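Local coordinates for protein iron Super-Oxide Dismutase (Plasmodium knowlesi, PDB 2AWP) that probably converts superoxide radicals into hydrogen peroxide and molecular oxygen at an iron centre, as an iron/manganese-family superoxide dismutase, at residues Val54-Met57 / Lys58-Gly62; Phe101-Phe104 / Asn105-Lys108; Val127-Asn130 / Asn131-Val135; Ala188-Asn191 / Leu192-Leu196. One frame throughout, in Å; residues are numbered along the deposited sequence.

Contact 1. Residues Val54-Met57 / Lys58-Gly62; sequences VEIM and KESTG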
ATOM      1  N   VAL A  54       4.583   8.098  21.433  1.00 15.09           N
ATOM      2  CA  VAL A  54       5.831   7.356  21.307  1.00 15.93           C
ATOM      3  C   VAL A  54       5.842   6.060  22.132  1.00 15.46           C
ATOM      4  O   VAL A  54       6.245   5.002  21.642  1.00 15.73           O
ATOM      5  CB  VAL A  54       7.038   8.263  21.628  1.00 16.87           C
ATOM      6  CG1 VAL A  54       8.262   7.447  21.990  1.00 17.20           C
ATOM      7  CG2 VAL A  54       7.303   9.148  20.451  1.00 18.76           C
ATOM      8  N   GLU A  55       5.374   6.139  23.367  1.00 14.37           N
ATOM      9  CA  GLU A  55       5.259   4.964  24.215  1.00 14.30           C
ATOM     10  C   GLU A  55       4.292   3.936  23.635  1.00 13.91           C
ATOM     11  O   GLU A  55       4.608   2.748  23.588  1.00 13.77           O
ATOM     12  CB  GLU A  55       4.850   5.366  25.631  1.00 14.28           C
ATOM     13  CG  GLU A  55       5.924   6.176  26.300  1.00 13.98           C
ATOM     14  CD  GLU A  55       5.458   6.814  27.591  1.00 15.85           C
ATOM     15  OE1 GLU A  55       4.242   7.024  27.740  1.00 14.70           O
ATOM     16  OE2 GLU A  55       6.319   7.108  28.440  1.00 17.18           O
ATOM     17  N   ILE A  56       3.151   4.397  23.135  1.00 13.62           N
ATOM     18  CA  ILE A  56       2.180   3.494  22.496  1.00 13.55           C
ATOM     19  C   ILE A  56       2.828   2.760  21.322  1.00 13.80           C
ATOM     20  O   ILE A  56       2.778   1.529  21.256  1.00 13.94           O
ATOM     21  CB  ILE A  56       0.879   4.227  22.049  1.00 13.30           C
ATOM     22  CG1 ILE A  56       0.097   4.705  23.283  1.00 13.35           C
ATOM     23  CG2 ILE A  56      -0.041   3.252  21.277  1.00 12.35           C
ATOM     24  CD1 ILE A  56      -0.877   5.831  22.999  1.00 14.37           C
ATOM     25  N   MET A  57       3.464   3.525  20.427  1.00 13.82           N
ATOM     26  CA  MET A  57       4.170   2.982  19.261  1.00 15.30           C
ATOM     27  C   MET A  57       5.197   1.894  19.649  1.00 15.51           C
ATOM     28  O   MET A  57       5.234   0.790  19.056  1.00 14.37           O
ATOM     29  CB  MET A  57       4.839   4.145  18.537  1.00 15.04           C
ATOM     30  CG  MET A  57       5.586   3.810  17.302  1.00 16.62           C
ATOM     31  SD  MET A  57       6.149   5.364  16.609  1.00 17.17           S
ATOM     32  CE  MET A  57       7.721   5.689  17.461  1.00 13.78           C
ATOM     33  N   LYS A  58       6.019   2.208  20.649  1.00 15.92           N
ATOM     34  CA  LYS A  58       7.036   1.276  21.145  1.00 17.16           C
ATOM     35  C   LYS A  58       6.470   0.053  21.864  1.00 16.84           C
ATOM     36  O   LYS A  58       7.110  -1.003  21.896  1.00 17.37           O
ATOM     37  CB  LYS A  58       8.034   2.002  22.056  1.00 16.86           C
ATOM     38  CG  LYS A  58       9.034   2.870  21.284  1.00 18.38           C
ATOM     39  CD  LYS A  58       9.811   3.871  22.149  1.00 18.88           C
ATOM     40  CE  LYS A  58      10.930   3.204  22.978  1.00 23.96           C
ATOM     41  NZ  LYS A  58      11.878   2.291  22.196  1.00 26.10           N
ATOM     42  N   GLU A  59       5.276   0.163  22.429  1.00 16.86           N
ATOM     43  CA  GLU A  59       4.757  -0.928  23.259  1.00 17.57           C
ATOM     44  C   GLU A  59       3.539  -1.708  22.758  1.00 18.00           C
ATOM     45  O   GLU A  59       3.101  -2.630  23.435  1.00 19.38           O
ATOM     46  CB  GLU A  59       4.442  -0.411  24.658  1.00 17.77           C
ATOM     47  CG  GLU A  59       5.611   0.219  25.367  1.00 18.51           C
ATOM     48  CD  GLU A  59       5.185   0.988  26.621  1.00 22.29           C
ATOM     49  OE1 GLU A  59       4.230   0.568  27.293  1.00 19.86           O
ATOM     50  OE2 GLU A  59       5.806   2.027  26.916  1.00 23.00           O
ATOM     51  N   SER A  60       2.956  -1.322  21.628  1.00 17.55           N
ATOM     52  CA  SER A  60       1.734  -1.980  21.131  1.00 17.06           C
ATOM     53  C   SER A  60       1.983  -2.873  19.909  1.00 16.85           C
ATOM     54  O   SER A  60       3.089  -2.928  19.388  1.00 16.02           O
ATOM     55  CB  SER A  60       0.713  -0.929  20.749  1.00 16.80           C
ATOM     56  OG  SER A  60       1.264  -0.073  19.763  1.00 17.20           O
ATOM     57  N   THR A  61       0.930  -3.555  19.456  1.00 17.21           N
ATOM     58  CA  THR A  61       0.977  -4.366  18.229  1.00 17.58           C
ATOM     59  C   THR A  61      -0.399  -4.207  17.552  1.00 16.73           C
ATOM     60  O   THR A  61      -1.252  -3.496  18.061  1.00 16.21           O
ATOM     61  CB  THR A  61       1.249  -5.861  18.557  1.00 17.85           C
ATOM     62  OG1 THR A  61       0.212  -6.328  19.429  1.00 19.84           O
ATOM     63  CG2 THR A  61       2.579  -6.029  19.263  1.00 19.00           C
ATOM     64  N   GLY A  62      -0.620  -4.858  16.412  1.00 16.25           N
ATOM     65  CA  GLY A  62      -1.953  -4.866  15.805  1.00 15.06           C
ATOM     66  C   GLY A  62      -2.423  -3.482  15.362  1.00 14.47           C
ATOM     67  O   GLY A  62      -1.608  -2.641  14.972  1.00 13.94           O
TER

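Contact 2. Residues Phe101-Phe104 / Asn105-Lys108; sequences FGSF and NNFK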
ATOM      1  N   PHE A 101      28.417   8.680   3.135  1.00 11.34           N
ATOM      2  CA  PHE A 101      28.035   8.314   1.755  1.00 11.60           C
ATOM      3  C   PHE A 101      29.037   8.770   0.708  1.00 11.50           C
ATOM      4  O   PHE A 101      28.933   8.372  -0.451  1.00 12.14           O
ATOM      5  CB  PHE A 101      26.605   8.828   1.394  1.00 12.62           C
ATOM      6  CG  PHE A 101      25.522   8.275   2.292  1.00 11.32           C
ATOM      7  CD1 PHE A 101      24.931   7.053   2.016  1.00 12.65           C
ATOM      8  CD2 PHE A 101      25.125   8.960   3.424  1.00 13.56           C
ATOM      9  CE1 PHE A 101      23.930   6.522   2.839  1.00  7.25           C
ATOM     10  CE2 PHE A 101      24.111   8.434   4.285  1.00 13.42           C
ATOM     11  CZ  PHE A 101      23.531   7.213   3.995  1.00 11.86           C
ATOM     12  N   GLY A 102      30.011   9.584   1.114  1.00 11.53           N
ATOM     13  CA  GLY A 102      31.028  10.101   0.175  1.00 11.37           C
ATOM     14  C   GLY A 102      30.646  11.440  -0.417  1.00 11.58           C
ATOM     15  O   GLY A 102      31.504  12.315  -0.622  1.00 11.78           O
ATOM     16  N   SER A 103      29.345  11.615  -0.699  1.00 12.07           N
ATOM     17  CA  SER A 103      28.819  12.846  -1.293  1.00 11.64           C
ATOM     18  C   SER A 103      27.311  12.898  -1.118  1.00 11.95           C
ATOM     19  O   SER A 103      26.673  11.855  -0.968  1.00 11.75           O
ATOM     20  CB  SER A 103      29.161  12.918  -2.788  1.00 11.69           C
ATOM     21  OG  SER A 103      28.433  12.003  -3.571  1.00 11.05           O
ATOM     22  N   PHE A 104      26.746  14.100  -1.173  1.00 12.11           N
ATOM     23  CA  PHE A 104      25.292  14.229  -1.228  1.00 13.11           C
ATOM     24  C   PHE A 104      24.708  13.491  -2.431  1.00 12.42           C
ATOM     25  O   PHE A 104      23.699  12.810  -2.295  1.00 12.29           O
ATOM     26  CB  PHE A 104      24.816  15.694  -1.196  1.00 13.60           C
ATOM     27  CG  PHE A 104      23.340  15.839  -1.437  1.00 15.31           C
ATOM     28  CD1 PHE A 104      22.411  15.295  -0.535  1.00 15.97           C
ATOM     29  CD2 PHE A 104      22.872  16.466  -2.596  1.00 17.81           C
ATOM     30  CE1 PHE A 104      21.033  15.427  -0.759  1.00 14.81           C
ATOM     31  CE2 PHE A 104      21.495  16.589  -2.830  1.00 15.79           C
ATOM     32  CZ  PHE A 104      20.589  16.069  -1.913  1.00 15.41           C
ATOM     33  N   ASN A 105      25.332  13.609  -3.604  1.00 13.04           N
ATOM     34  CA  ASN A 105      24.814  12.886  -4.784  1.00 14.26           C
ATOM     35  C   ASN A 105      24.752  11.374  -4.613  1.00 12.99           C
ATOM     36  O   ASN A 105      23.805  10.724  -5.081  1.00 13.08           O
ATOM     37  CB  ASN A 105      25.549  13.241  -6.079  1.00 14.63           C
ATOM     38  CG  ASN A 105      25.034  14.541  -6.714  1.00 20.60           C
ATOM     39  OD1 ASN A 105      25.746  15.176  -7.499  1.00 23.74           O
ATOM     40  ND2 ASN A 105      23.797  14.962  -6.354  1.00 24.14           N
ATOM     41  N   ASN A 106      25.760  10.800  -3.963  1.00 12.45           N
ATOM     42  CA  ASN A 106      25.722   9.375  -3.662  1.00 12.06           C
ATOM     43  C   ASN A 106      24.523   9.069  -2.781  1.00 11.74           C
ATOM     44  O   ASN A 106      23.770   8.136  -3.069  1.00 11.64           O
ATOM     45  CB  ASN A 106      27.030   8.876  -3.022  1.00 12.41           C
ATOM     46  CG  ASN A 106      28.219   8.907  -4.005  1.00 15.71           C
ATOM     47  OD1 ASN A 106      28.041   9.084  -5.220  1.00 19.63           O
ATOM     48  ND2 ASN A 106      29.434   8.770  -3.474  1.00 17.16           N
ATOM     49  N   PHE A 107      24.347   9.836  -1.706  1.00 10.40           N
ATOM     50  CA  PHE A 107      23.216   9.602  -0.810  1.00 11.02           C
ATOM     51  C   PHE A 107      21.872   9.697  -1.578  1.00 11.50           C
ATOM     52  O   PHE A 107      20.997   8.821  -1.449  1.00 11.33           O
ATOM     53  CB  PHE A 107      23.250  10.552   0.395  1.00 10.85           C
ATOM     54  CG  PHE A 107      21.930  10.680   1.085  1.00 11.93           C
ATOM     55  CD1 PHE A 107      21.391   9.607   1.779  1.00 12.34           C
ATOM     56  CD2 PHE A 107      21.199  11.870   0.999  1.00 14.99           C
ATOM     57  CE1 PHE A 107      20.118   9.716   2.379  1.00 12.34           C
ATOM     58  CE2 PHE A 107      19.955  12.001   1.618  1.00 14.00           C
ATOM     59  CZ  PHE A 107      19.419  10.924   2.316  1.00 14.40           C
ATOM     60  N   LYS A 108      21.743  10.753  -2.390  1.00 11.15           N
ATOM     61  CA  LYS A 108      20.524  11.048  -3.150  1.00 12.83           C
ATOM     62  C   LYS A 108      20.172   9.890  -4.084  1.00 12.67           C
ATOM     63  O   LYS A 108      18.996   9.468  -4.177  1.00 12.70           O
ATOM     64  CB  LYS A 108      20.740  12.334  -3.969  1.00 12.35           C
ATOM     65  CG  LYS A 108      19.537  12.769  -4.780  1.00 14.91           C
ATOM     66  CD  LYS A 108      19.667  14.245  -5.148  1.00 18.52           C
ATOM     67  CE  LYS A 108      18.665  14.617  -6.209  1.00 23.78           C
ATOM     68  NZ  LYS A 108      18.924  15.999  -6.657  1.00 25.67           N
TER

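Contact 3. Residues Val127-Asn130 / Asn131-Val135; sequences VLNN and NNKLV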
ATOM      1  N   VAL A 127      18.640   7.264   8.672  1.00 10.74           N
ATOM      2  CA  VAL A 127      18.739   6.991  10.115  1.00 11.96           C
ATOM      3  C   VAL A 127      20.195   7.052  10.574  1.00 11.82           C
ATOM      4  O   VAL A 127      21.103   6.782   9.796  1.00 11.52           O
ATOM      5  CB  VAL A 127      18.094   5.623  10.573  1.00 13.03           C
ATOM      6  CG1 VAL A 127      16.807   5.267   9.781  1.00 12.25           C
ATOM      7  CG2 VAL A 127      19.078   4.486  10.512  1.00 13.09           C
ATOM      8  N   LEU A 128      20.394   7.450  11.827  1.00 11.39           N
ATOM      9  CA  LEU A 128      21.675   7.228  12.469  1.00 10.92           C
ATOM     10  C   LEU A 128      21.589   5.857  13.119  1.00 10.37           C
ATOM     11  O   LEU A 128      20.847   5.662  14.060  1.00  8.35           O
ATOM     12  CB  LEU A 128      21.972   8.304  13.515  1.00 10.48           C
ATOM     13  CG  LEU A 128      23.391   8.294  14.104  1.00 13.08           C
ATOM     14  CD1 LEU A 128      24.418   8.818  13.076  1.00  8.78           C
ATOM     15  CD2 LEU A 128      23.453   9.086  15.457  1.00 10.33           C
ATOM     16  N   ASN A 129      22.377   4.919  12.606  1.00 10.74           N
ATOM     17  CA  ASN A 129      22.323   3.554  13.109  1.00 10.16           C
ATOM     18  C   ASN A 129      22.974   3.395  14.497  1.00 10.82           C
ATOM     19  O   ASN A 129      23.489   4.356  15.090  1.00  9.53           O
ATOM     20  CB  ASN A 129      22.826   2.556  12.046  1.00  9.84           C
ATOM     21  CG  ASN A 129      24.355   2.499  11.924  1.00  8.72           C
ATOM     22  OD1 ASN A 129      25.100   3.054  12.740  1.00 10.52           O
ATOM     23  ND2 ASN A 129      24.827   1.845  10.867  1.00  6.99           N
ATOM     24  N   ASN A 130      22.919   2.182  15.027  1.00 11.00           N
ATOM     25  CA  ASN A 130      23.402   1.929  16.391  1.00 11.63           C
ATOM     26  C   ASN A 130      24.952   1.898  16.471  1.00 12.03           C
ATOM     27  O   ASN A 130      25.523   1.681  17.548  1.00 11.99           O
ATOM     28  CB  ASN A 130      22.749   0.665  16.944  1.00 11.22           C
ATOM     29  CG  ASN A 130      21.225   0.768  16.979  1.00 12.74           C
ATOM     30  OD1 ASN A 130      20.668   1.828  17.307  1.00  8.88           O
ATOM     31  ND2 ASN A 130      20.547  -0.332  16.631  1.00 11.86           N
ATOM     32  N   ASN A 131      25.601   2.162  15.328  1.00 11.60           N
ATOM     33  CA  ASN A 131      27.057   2.355  15.236  1.00 11.08           C
ATOM     34  C   ASN A 131      27.427   3.821  14.882  1.00 11.18           C
ATOM     35  O   ASN A 131      28.529   4.091  14.396  1.00 10.72           O
ATOM     36  CB  ASN A 131      27.637   1.287  14.271  1.00 11.03           C
ATOM     37  CG  ASN A 131      29.153   1.397  14.035  1.00 11.89           C
ATOM     38  OD1 ASN A 131      29.597   1.371  12.885  1.00 11.19           O
ATOM     39  ND2 ASN A 131      29.944   1.485  15.104  1.00  9.82           N
ATOM     40  N   ASN A 132      26.501   4.759  15.118  1.00 10.80           N
ATOM     41  CA  ASN A 132      26.754   6.199  14.902  1.00 12.51           C
ATOM     42  C   ASN A 132      26.980   6.534  13.419  1.00 11.60           C
ATOM     43  O   ASN A 132      27.618   7.521  13.124  1.00 10.92           O
ATOM     44  CB  ASN A 132      27.989   6.660  15.732  1.00 12.97           C
ATOM     45  CG  ASN A 132      27.889   8.114  16.208  1.00 19.84           C
ATOM     46  OD1 ASN A 132      28.801   8.939  15.970  1.00 22.66           O
ATOM     47  ND2 ASN A 132      26.788   8.436  16.890  1.00 20.63           N
ATOM     48  N   LYS A 133      26.521   5.674  12.501  1.00 11.11           N
ATOM     49  CA  LYS A 133      26.671   5.929  11.057  1.00 10.25           C
ATOM     50  C   LYS A 133      25.319   6.185  10.405  1.00 10.13           C
ATOM     51  O   LYS A 133      24.357   5.445  10.665  1.00  9.17           O
ATOM     52  CB  LYS A 133      27.303   4.738  10.325  1.00 10.77           C
ATOM     53  CG  LYS A 133      28.696   4.300  10.796  1.00 13.07           C
ATOM     54  CD  LYS A 133      29.703   5.407  10.782  1.00 14.23           C
ATOM     55  CE  LYS A 133      31.129   4.813  10.748  1.00 18.08           C
ATOM     56  NZ  LYS A 133      32.118   5.893  10.857  1.00 20.26           N
ATOM     57  N   LEU A 134      25.264   7.165   9.498  1.00 10.22           N
ATOM     58  CA  LEU A 134      24.057   7.361   8.668  1.00 10.81           C
ATOM     59  C   LEU A 134      23.889   6.223   7.678  1.00 10.38           C
ATOM     60  O   LEU A 134      24.798   5.881   6.939  1.00 10.39           O
ATOM     61  CB  LEU A 134      24.085   8.688   7.884  1.00  9.75           C
ATOM     62  CG  LEU A 134      23.980   9.999   8.667  1.00 11.69           C
ATOM     63  CD1 LEU A 134      23.992  11.202   7.693  1.00 10.93           C
ATOM     64  CD2 LEU A 134      22.761  10.034   9.563  1.00  8.15           C
ATOM     65  N   VAL A 135      22.694   5.651   7.651  1.00 10.87           N
ATOM     66  CA  VAL A 135      22.373   4.673   6.644  1.00  9.41           C
ATOM     67  C   VAL A 135      20.949   4.925   6.111  1.00 10.29           C
ATOM     68  O   VAL A 135      20.163   5.678   6.711  1.00 10.45           O
ATOM     69  CB  VAL A 135      22.527   3.229   7.191  1.00  9.95           C
ATOM     70  CG1 VAL A 135      24.012   2.953   7.671  1.00  7.66           C
ATOM     71  CG2 VAL A 135      21.500   2.934   8.293  1.00  8.21           C
TER
HETATM   72  O   HOH W   1      27.659   0.943  10.799  1.00 24.61           O

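Contact 4. Residues Ala188-Asn191 / Leu192-Leu196; sequences ANEN and LKKAL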
ATOM      1  N   ALA A 188      16.581  17.671   9.698  1.00 11.90           N
ATOM      2  CA  ALA A 188      17.605  16.618   9.774  1.00 11.98           C
ATOM      3  C   ALA A 188      18.679  16.969  10.839  1.00 12.02           C
ATOM      4  O   ALA A 188      19.135  16.100  11.591  1.00 12.55           O
ATOM      5  CB  ALA A 188      18.276  16.451   8.428  1.00 11.59           C
ATOM      6  N   ASN A 189      19.077  18.240  10.862  1.00 11.84           N
ATOM      7  CA  ASN A 189      20.112  18.753  11.779  1.00 12.13           C
ATOM      8  C   ASN A 189      19.665  18.666  13.216  1.00 11.99           C
ATOM      9  O   ASN A 189      20.421  18.272  14.088  1.00 11.84           O
ATOM     10  CB  ASN A 189      20.466  20.192  11.418  1.00 11.72           C
ATOM     11  CG  ASN A 189      21.526  20.259  10.355  1.00 12.74           C
ATOM     12  OD1 ASN A 189      22.332  19.355  10.233  1.00 11.04           O
ATOM     13  ND2 ASN A 189      21.534  21.331   9.583  1.00 11.56           N
ATOM     14  N   GLU A 190      18.405  18.999  13.438  1.00 11.95           N
ATOM     15  CA  GLU A 190      17.836  18.894  14.754  1.00 13.77           C
ATOM     16  C   GLU A 190      17.836  17.440  15.242  1.00 13.42           C
ATOM     17  O   GLU A 190      18.181  17.163  16.403  1.00 13.08           O
ATOM     18  CB  GLU A 190      16.437  19.468  14.735  1.00 13.82           C
ATOM     19  CG  GLU A 190      15.675  19.227  16.004  1.00 19.60           C
ATOM     20  CD  GLU A 190      14.257  19.767  15.933  1.00 26.53           C
ATOM     21  OE1 GLU A 190      13.883  20.376  14.905  1.00 29.05           O
ATOM     22  OE2 GLU A 190      13.517  19.564  16.917  1.00 31.54           O
ATOM     23  N   ASN A 191      17.472  16.520  14.350  1.00 12.67           N
ATOM     24  CA  ASN A 191      17.419  15.107  14.682  1.00 12.84           C
ATOM     25  C   ASN A 191      18.822  14.538  14.918  1.00 13.21           C
ATOM     26  O   ASN A 191      19.043  13.745  15.841  1.00 12.89           O
ATOM     27  CB  ASN A 191      16.670  14.335  13.583  1.00 12.23           C
ATOM     28  CG  ASN A 191      15.183  14.699  13.540  1.00 13.99           C
ATOM     29  OD1 ASN A 191      14.565  14.933  14.589  1.00 13.80           O
ATOM     30  ND2 ASN A 191      14.613  14.772  12.334  1.00 12.73           N
ATOM     31  N   LEU A 192      19.756  14.940  14.076  1.00 13.50           N
ATOM     32  CA  LEU A 192      21.149  14.486  14.195  1.00 14.18           C
ATOM     33  C   LEU A 192      21.752  14.872  15.541  1.00 14.86           C
ATOM     34  O   LEU A 192      22.324  14.027  16.219  1.00 13.82           O
ATOM     35  CB  LEU A 192      22.005  15.049  13.061  1.00 13.63           C
ATOM     36  CG  LEU A 192      23.464  14.570  12.927  1.00 13.97           C
ATOM     37  CD1 LEU A 192      23.600  13.027  12.738  1.00 15.09           C
ATOM     38  CD2 LEU A 192      24.196  15.335  11.795  1.00 14.21           C
ATOM     39  N   LYS A 193      21.614  16.147  15.917  1.00 15.42           N
ATOM     40  CA  LYS A 193      22.114  16.637  17.191  1.00 17.00           C
ATOM     41  C   LYS A 193      21.558  15.846  18.372  1.00 17.88           C
ATOM     42  O   LYS A 193      22.317  15.495  19.295  1.00 17.37           O
ATOM     43  CB  LYS A 193      21.844  18.151  17.353  1.00 16.92           C
ATOM     44  CG  LYS A 193      22.185  18.693  18.752  1.00 17.74           C
ATOM     45  CD  LYS A 193      21.892  20.185  18.899  1.00 17.69           C
ATOM     46  CE  LYS A 193      22.235  20.679  20.314  1.00 20.89           C
ATOM     47  NZ  LYS A 193      22.094  22.173  20.440  1.00 22.21           N
ATOM     48  N   LYS A 194      20.249  15.578  18.358  1.00 18.91           N
ATOM     49  CA  LYS A 194      19.633  14.792  19.429  1.00 20.98           C
ATOM     50  C   LYS A 194      20.202  13.392  19.388  1.00 21.98           C
ATOM     51  O   LYS A 194      20.546  12.830  20.427  1.00 22.14           O
ATOM     52  CB  LYS A 194      18.117  14.663  19.268  1.00 21.84           C
ATOM     53  CG  LYS A 194      17.318  15.896  19.423  1.00 24.85           C
ATOM     54  CD  LYS A 194      15.843  15.519  19.308  1.00 31.96           C
ATOM     55  CE  LYS A 194      14.986  16.747  19.107  1.00 33.65           C
ATOM     56  NZ  LYS A 194      13.744  16.351  18.405  1.00 37.03           N
ATOM     57  N   ALA A 195      20.280  12.829  18.178  1.00 22.64           N
ATOM     58  CA  ALA A 195      20.722  11.439  17.973  1.00 23.86           C
ATOM     59  C   ALA A 195      22.132  11.170  18.468  1.00 25.11           C
ATOM     60  O   ALA A 195      22.403  10.134  19.062  1.00 25.08           O
ATOM     61  CB  ALA A 195      20.616  11.053  16.505  1.00 23.48           C
ATOM     62  N   LEU A 196      23.032  12.099  18.183  1.00 27.02           N
ATOM     63  CA  LEU A 196      24.421  11.975  18.584  1.00 28.89           C
ATOM     64  C   LEU A 196      24.621  12.218  20.091  1.00 30.31           C
ATOM     65  O   LEU A 196      25.666  11.845  20.635  1.00 31.25           O
ATOM     66  CB  LEU A 196      25.290  12.929  17.770  1.00 28.09           C
ATOM     67  CG  LEU A 196      25.550  12.585  16.312  1.00 27.91           C
ATOM     68  CD1 LEU A 196      25.993  13.839  15.589  1.00 25.68           C
ATOM     69  CD2 LEU A 196      26.606  11.465  16.211  1.00 27.18           C
TER
HETATM   70  O   HOH W   2      12.660  15.843  16.045  1.00 35.78           O

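Contact 1. Residues Val54-Met57 / Lys58-Gly62
Ser60 and Ile56 make the close-packed end of this last helical turn. The hydroxyl of Ser60 donates to the carbonyl of Ile56, OG to O 2.7 Å, because a chi1 of 58° turns OG back over the helix end. Glu59 N reaches the same Ile56 O at 3.1 Å, and the two donors stand on opposite faces of the carbonyl plane, each well out of it; Ser60 N adds a weak third bond. Ser60 is buried, and its side chain also rests on Phe48 and Phe65, while Ile56 and Met57 turn inward onto Ile64 and Trp72 of helix 62-79. Lys58, Glu55 and Glu59 form the looser, exposed side. Lys58 runs beside Val54, which Trp72 partly covers, with Val54 CG1 3.9 Å from Lys58 CD. Glu55 and Glu59 also point the same way, OE1 of Glu55 lying 5.3 Å from OE2 of Glu59. Each acid has its own partner, Ser52 N for Glu55 and Lys51 for Glu59. Ser60, the first residue to leave helical backbone angles, thus returns its hydroxyl to the carbonyl four residues back, a serine closing the C-terminal turn of helix 53-59 in the alpha-hairpin domain.

Contact 2. Residues Phe101-Phe104 / Asn105-Lys108
Asn105, in the first turn of helix 104-117, only brushes Ser103, its CB 4.0 Å from Ser103 OG. Asn106 makes the polar link. Its backbone N donates to Ser103 OG at 3.0 Å, and its side-chain ND2 donates to Phe101 O at 3.1 Å; this second bond lies in the carbonyl plane and also in the amide plane of Asn106, which fixes the rotation of the amide. Phe107 follows with the apolar link. The backbone sets its CB over the face of the Phe101 ring, 4.1 Å from the centroid. With CG swung opposite its own backbone N (chi1 161°), CD1 comes over the centre of that ring, giving an edge-to-face pair with planes at 52°. On its far side CD2 is 3.9 Å from Phe104 CD1. Both Phe101 and Phe107 also pack on Leu126 and Ile136 of the sheet. Lys108 closes the turn: its N bonds to Phe104 O, and its extended chain carries CD to 3.8 Å from Phe104 CE2. Gly102, with positive phi, ends helix 92-101, and Ser103 opens helix 104-117 as its N-cap, with OG accepting from Asn106 N, in the C-terminal domain.

Contact 3. Residues Val127-Asn130 / Asn131-Val135
A chi1 of 78° puts the amide of Asn129 between its own backbone N and carbonyl carbon, and a chi2 of 10° aims OD1 into the turn. There OD1 accepts from Asn131 N at 2.8 Å and from Lys133 N at 3.0 Å. The two N-H groups come from opposite faces of the amide, each about 50° out of its plane. ND2 points the other way, lying 3.5 Å from Val135 CG1 and donating to a water that in turn donates to Asn131 OD1. The side chain of Asn129 thus ties the middle of the turn and its exit. The type I turn from Asn129 to Asn132 is closed by Asn132 N to Asn129 O, and the strands beyond it pair through Asn129 N to Lys133 O and a reciprocal pair of bonds between Val127 and Val135. Val127 CG2 meets Val135 CG2 at 3.6 Å on one face of the hairpin. On the other, Leu128 lies alongside Asn132, its CD1 3.4 Å from Asn132 C, and touches Leu134, CD1 to CD2 4.1 Å. That leucine face is covered by helices 92-101 and 185-196. With its backbone O and OD1 accepting three N-H groups of the loop, Asn129 gives the turn a defined shape and probably limits its freedom, although the asparagines that follow are exposed while Val127, Leu128 and Leu134 are buried.

Contact 4. Residues Ala188-Asn191 / Leu192-Leu196
Ala188 opens the run with a backbone bond, its O accepting from Leu192 N at 2.8 Å, and Leu192 CB rests 3.4 Å from the same Ala188 O. The small Ala188 side chain faces Ile154 and Leu155 of the sheet. Asn189 continues the ladder through its O and Lys193 N, while its amide turns away from the helix to hold the backbone of His90 and Ile93 at the start of helix 92-101. Glu190 faces outward. Its chain is fully extended, and it runs alongside Lys194 in the same direction, ending in a salt bridge of Glu190 OE2 to Lys194 NZ at 3.5 Å, rather long; beneath it Lys194 CG lies 3.4 Å from Glu190 O. Asn191 meets the same ammonium through a water, which donates to Asn191 OD1 at 2.6 Å and accepts from Lys194 NZ at 2.6 Å. Its ND2 is bound to Ile154 O of strand 151-158, and its own O accepts from Ala195 N. Lys194 thus has a long direct link to Glu190 and a water-bridged one to Asn191. This is an i to i+4 Glu-Lys salt bridge on the exposed side of helix 185-196, whose other side, with Ala188, Leu192 and Ala195, lies on the sheet and helix 92-101.

Contacts 2, 3 and 4 lie close together around one end of the antiparallel sheet, whereas contact 1 stands apart. Contact 3 joins its two neighbours: Phe101 CZ of contact 2 comes within 3.5 Å of Leu134 O, and Leu128 CD2 packs 3.6 Å from Ala195 CB of contact 4. Contacts 2 and 4 do not touch each other, their nearest atoms being about 8 Å apart. Contact 1 belongs to the alpha-hairpin domain, with its centre about 33 Å from that of contact 2 and about 23 Å from those of contacts 3 and 4. It is the nearest of the four to a likely iron ligand, though not in contact: about 10 Å separates the side chains of Met57 and His74.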